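Local coordinates for cyanuric acid amidohydrolase (Azorhizobium caulinodans, PDB 4NQ3), which hydrolyses cyanuric acid, opening its s-triazine ring to give carboxybiuret, a step in the breakdown of herbicides such as atrazine, at residues V150-K156 with H234-G240. Numbering follows the deposited sequence.
Sequences VHFVQVK and HEIVVLG
Leu239 O accepts two backbone N-H groups at once, from His151 N (2.8 Å) and Phe152 N (3.1 Å), the second bond more bent and tilted from the carbonyl plane. This is a classic beta bulge in an antiparallel pair: one extra residue is absorbed between Val150 opposite Gly240 and Phe152 opposite Leu239. Leu239 N returns a bond to Phe152 O, and beyond the bulge paired bonds link Gln154 to Val237 and Lys156 to Glu235. Between these rungs CA-H groups lean on carbonyl oxygens, as where Val155 CA lies 3.3 Å from Glu235 O.

Apolar packing divides between the two faces. On one, Val153 and Val238 lie side by side (CG2 to CG2, 4.1 Å), as do Val155 and Ile236 (CG2 to CG1, 3.7 Å); helix 180-199 lies on Val153 and Val155, helix 125-141 on Ile236 and Val238. With its CG1 anti to the backbone N (chi1 170°), Val238 turns that methyl to Val150 CG2 and CG2 to Val153. An alanine in place of Val238 keeps CB but loses both methyls, which would probably open a gap between Val150 and Val153 and cost contact with Ala138 of helix 125-141. On the other face, Phe152 CD2 rests 4.0 Å from Leu239 CD1.

Polar ends on this second face look beyond the pair. Gln154 OE1 is hydrogen-bonded to Ser224 OG. Lys156 CB packs on Glu235 CB, and the Lys156 chain, bent at chi2 (75°), carries NZ to hydrogen bonds with Met78 O and OG of the nucleophile Ser226. The two central strands of this repeat's sheet thus join a helix-covered hydrophobic layer to a hydrogen-bonded ladder, consistent with its fixing the start of the Lys156 side chain so that NZ reaches Ser226.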
ATOM      1  N   VAL A 150      -5.486  26.716 -28.865  1.00 35.51           N
ATOM      2  CA  VAL A 150      -5.831  25.831 -27.762  1.00 32.68           C
ATOM      3  C   VAL A 150      -4.571  25.485 -26.990  1.00 32.70           C
ATOM      4  O   VAL A 150      -3.575  25.082 -27.569  1.00 36.83           O
ATOM      5  CB  VAL A 150      -6.514  24.539 -28.264  1.00 31.65           C
ATOM      6  CG1 VAL A 150      -6.596  23.510 -27.163  1.00 29.26           C
ATOM      7  CG2 VAL A 150      -7.907  24.850 -28.814  1.00 31.80           C
ATOM      8  N   HIS A 151      -4.624  25.595 -25.671  1.00 34.80           N
ATOM      9  CA  HIS A 151      -3.424  25.385 -24.868  1.00 35.06           C
ATOM     10  C   HIS A 151      -3.487  24.188 -23.942  1.00 37.52           C
ATOM     11  O   HIS A 151      -2.460  23.687 -23.507  1.00 47.31           O
ATOM     12  CB  HIS A 151      -3.118  26.640 -24.058  1.00 33.11           C
ATOM     13  CG  HIS A 151      -2.498  27.710 -24.887  1.00 45.55           C
ATOM     14  ND1 HIS A 151      -1.131  27.821 -25.044  1.00 46.02           N
ATOM     15  CD2 HIS A 151      -3.049  28.680 -25.652  1.00 41.74           C
ATOM     16  CE1 HIS A 151      -0.869  28.826 -25.858  1.00 47.87           C
ATOM     17  NE2 HIS A 151      -2.014  29.360 -26.244  1.00 47.24           N
ATOM     18  N   PHE A 152      -4.686  23.708 -23.665  1.00 35.03           N
ATOM     19  CA  PHE A 152      -4.845  22.627 -22.728  1.00 29.77           C
ATOM     20  C   PHE A 152      -6.237  22.040 -22.839  1.00 24.47           C
ATOM     21  O   PHE A 152      -7.207  22.769 -22.801  1.00 26.70           O
ATOM     22  CB  PHE A 152      -4.603  23.157 -21.339  1.00 33.24           C
ATOM     23  CG  PHE A 152      -4.420  22.105 -20.315  1.00 32.82           C
ATOM     24  CD1 PHE A 152      -3.192  21.483 -20.173  1.00 27.27           C
ATOM     25  CD2 PHE A 152      -5.463  21.768 -19.456  1.00 28.42           C
ATOM     26  CE1 PHE A 152      -2.994  20.528 -19.208  1.00 27.16           C
ATOM     27  CE2 PHE A 152      -5.278  20.794 -18.477  1.00 30.47           C
ATOM     28  CZ  PHE A 152      -4.032  20.177 -18.349  1.00 30.40           C
ATOM     29  N   VAL A 153      -6.342  20.738 -23.052  1.00 23.81           N
ATOM     30  CA  VAL A 153      -7.647  20.099 -23.067  1.00 22.33           C
ATOM     31  C   VAL A 153      -7.729  19.040 -21.974  1.00 25.84           C
ATOM     32  O   VAL A 153      -7.054  18.009 -22.041  1.00 29.28           O
ATOM     33  CB  VAL A 153      -7.950  19.482 -24.424  1.00 23.22           C
ATOM     34  CG1 VAL A 153      -9.345  18.867 -24.428  1.00 22.21           C
ATOM     35  CG2 VAL A 153      -7.848  20.559 -25.465  1.00 32.40           C
ATOM     36  N   GLN A 154      -8.527  19.325 -20.945  1.00 24.02           N
ATOM     37  CA  GLN A 154      -8.748  18.397 -19.841  1.00 26.20           C
ATOM     38  C   GLN A 154      -9.897  17.465 -20.182  1.00 18.45           C
ATOM     39  O   GLN A 154     -10.917  17.914 -20.635  1.00 28.99           O
ATOM     40  CB  GLN A 154      -9.033  19.179 -18.559  1.00 24.37           C
ATOM     41  CG  GLN A 154      -9.241  18.347 -17.335  1.00 20.64           C
ATOM     42  CD  GLN A 154      -8.053  17.485 -17.030  1.00 25.89           C
ATOM     43  OE1 GLN A 154      -6.929  17.968 -16.876  1.00 31.59           O
ATOM     44  NE2 GLN A 154      -8.285  16.183 -16.964  1.00 31.60           N
ATOM     45  N   VAL A 155      -9.725  16.171 -19.986  1.00 18.62           N
ATOM     46  CA  VAL A 155     -10.804  15.224 -20.202  1.00 18.35           C
ATOM     47  C   VAL A 155     -10.931  14.304 -18.993  1.00 23.28           C
ATOM     48  O   VAL A 155      -9.936  13.781 -18.494  1.00 25.17           O
ATOM     49  CB  VAL A 155     -10.593  14.387 -21.477  1.00 19.69           C
ATOM     50  CG1 VAL A 155     -11.533  13.185 -21.516  1.00 20.01           C
ATOM     51  CG2 VAL A 155     -10.809  15.244 -22.671  1.00 20.25           C
ATOM     52  N   LYS A 156     -12.159  14.129 -18.516  1.00 21.49           N
ATOM     53  CA  LYS A 156     -12.443  13.156 -17.483  1.00 20.50           C
ATOM     54  C   LYS A 156     -13.059  11.953 -18.168  1.00 20.22           C
ATOM     55  O   LYS A 156     -14.062  12.095 -18.861  1.00 22.78           O
ATOM     56  CB  LYS A 156     -13.394  13.725 -16.445  1.00 20.72           C
ATOM     57  CG  LYS A 156     -13.588  12.819 -15.254  1.00 14.96           C
ATOM     58  CD  LYS A 156     -12.392  12.871 -14.388  1.00 14.72           C
ATOM     59  CE  LYS A 156     -12.198  11.594 -13.609  1.00 19.11           C
ATOM     60  NZ  LYS A 156     -10.887  11.590 -12.883  1.00 17.76           N
ATOM     61  N   HIS A 234     -17.880  11.254 -20.552  1.00 24.32           N
ATOM     62  CA  HIS A 234     -16.714  12.143 -20.495  1.00 20.03           C
ATOM     63  C   HIS A 234     -17.084  13.583 -20.136  1.00 19.16           C
ATOM     64  O   HIS A 234     -18.176  14.049 -20.471  1.00 21.36           O
ATOM     65  CB  HIS A 234     -15.965  12.165 -21.838  1.00 18.91           C
ATOM     66  CG  HIS A 234     -15.589  10.815 -22.364  1.00 19.49           C
ATOM     67  ND1 HIS A 234     -16.473  10.011 -23.045  1.00 31.79           N
ATOM     68  CD2 HIS A 234     -14.423  10.128 -22.310  1.00 22.24           C
ATOM     69  CE1 HIS A 234     -15.870   8.886 -23.388  1.00 27.28           C
ATOM     70  NE2 HIS A 234     -14.622   8.930 -22.956  1.00 21.51           N
ATOM     71  N   GLU A 235     -16.171  14.285 -19.460  1.00 26.24           N
ATOM     72  CA  GLU A 235     -16.267  15.745 -19.324  1.00 23.98           C
ATOM     73  C   GLU A 235     -15.099  16.356 -20.073  1.00 22.71           C
ATOM     74  O   GLU A 235     -13.965  15.932 -19.897  1.00 31.62           O
ATOM     75  CB  GLU A 235     -16.240  16.181 -17.877  1.00 21.55           C
ATOM     76  CG  GLU A 235     -17.159  15.347 -17.008  1.00 33.47           C
ATOM     77  CD  GLU A 235     -18.506  16.011 -16.770  1.00 44.15           C
ATOM     78  OE1 GLU A 235     -18.755  16.436 -15.612  1.00 45.77           O
ATOM     79  OE2 GLU A 235     -19.320  16.082 -17.731  1.00 50.08           O
ATOM     80  N   ILE A 236     -15.374  17.338 -20.918  1.00 18.91           N
ATOM     81  CA  ILE A 236     -14.324  18.000 -21.669  1.00 19.38           C
ATOM     82  C   ILE A 236     -14.247  19.490 -21.313  1.00 22.81           C
ATOM     83  O   ILE A 236     -15.269  20.196 -21.281  1.00 26.75           O
ATOM     84  CB  ILE A 236     -14.542  17.850 -23.171  1.00 21.00           C
ATOM     85  CG1 ILE A 236     -14.245  16.416 -23.603  1.00 23.67           C
ATOM     86  CG2 ILE A 236     -13.640  18.796 -23.939  1.00 21.01           C
ATOM     87  CD1 ILE A 236     -15.353  15.466 -23.301  1.00 30.24           C
ATOM     88  N   VAL A 237     -13.035  19.970 -21.055  1.00 20.55           N
ATOM     89  CA  VAL A 237     -12.827  21.389 -20.825  1.00 23.53           C
ATOM     90  C   VAL A 237     -11.651  21.847 -21.655  1.00 24.39           C
ATOM     91  O   VAL A 237     -10.544  21.354 -21.460  1.00 24.64           O
ATOM     92  CB  VAL A 237     -12.548  21.686 -19.348  1.00 25.67           C
ATOM     93  CG1 VAL A 237     -12.331  23.155 -19.154  1.00 18.48           C
ATOM     94  CG2 VAL A 237     -13.714  21.226 -18.517  1.00 21.47           C
ATOM     95  N   VAL A 238     -11.892  22.783 -22.572  1.00 27.20           N
ATOM     96  CA  VAL A 238     -10.845  23.344 -23.434  1.00 25.68           C
ATOM     97  C   VAL A 238     -10.396  24.716 -22.925  1.00 27.67           C
ATOM     98  O   VAL A 238     -11.213  25.608 -22.754  1.00 37.81           O
ATOM     99  CB  VAL A 238     -11.337  23.492 -24.891  1.00 21.99           C
ATOM    100  CG1 VAL A 238     -10.368  24.290 -25.712  1.00 23.28           C
ATOM    101  CG2 VAL A 238     -11.594  22.154 -25.522  1.00 21.91           C
ATOM    102  N   LEU A 239      -9.099  24.889 -22.719  1.00 21.95           N
ATOM    103  CA  LEU A 239      -8.530  26.171 -22.312  1.00 28.66           C
ATOM    104  C   LEU A 239      -7.628  26.728 -23.406  1.00 31.14           C
ATOM    105  O   LEU A 239      -6.775  26.016 -23.947  1.00 33.44           O
ATOM    106  CB  LEU A 239      -7.725  26.027 -21.019  1.00 22.19           C
ATOM    107  CG  LEU A 239      -8.442  25.362 -19.864  1.00 21.02           C
ATOM    108  CD1 LEU A 239      -7.462  25.133 -18.740  1.00 21.06           C
ATOM    109  CD2 LEU A 239      -9.574  26.249 -19.414  1.00 20.63           C
ATOM    110  N   GLY A 240      -7.796  28.005 -23.729  1.00 29.69           N
ATOM    111  CA  GLY A 240      -7.013  28.574 -24.798  1.00 26.45           C
ATOM    112  C   GLY A 240      -6.978  30.074 -24.717  1.00 38.04           C
ATOM    113  O   GLY A 240      -7.483  30.659 -23.757  1.00 36.34           O
TER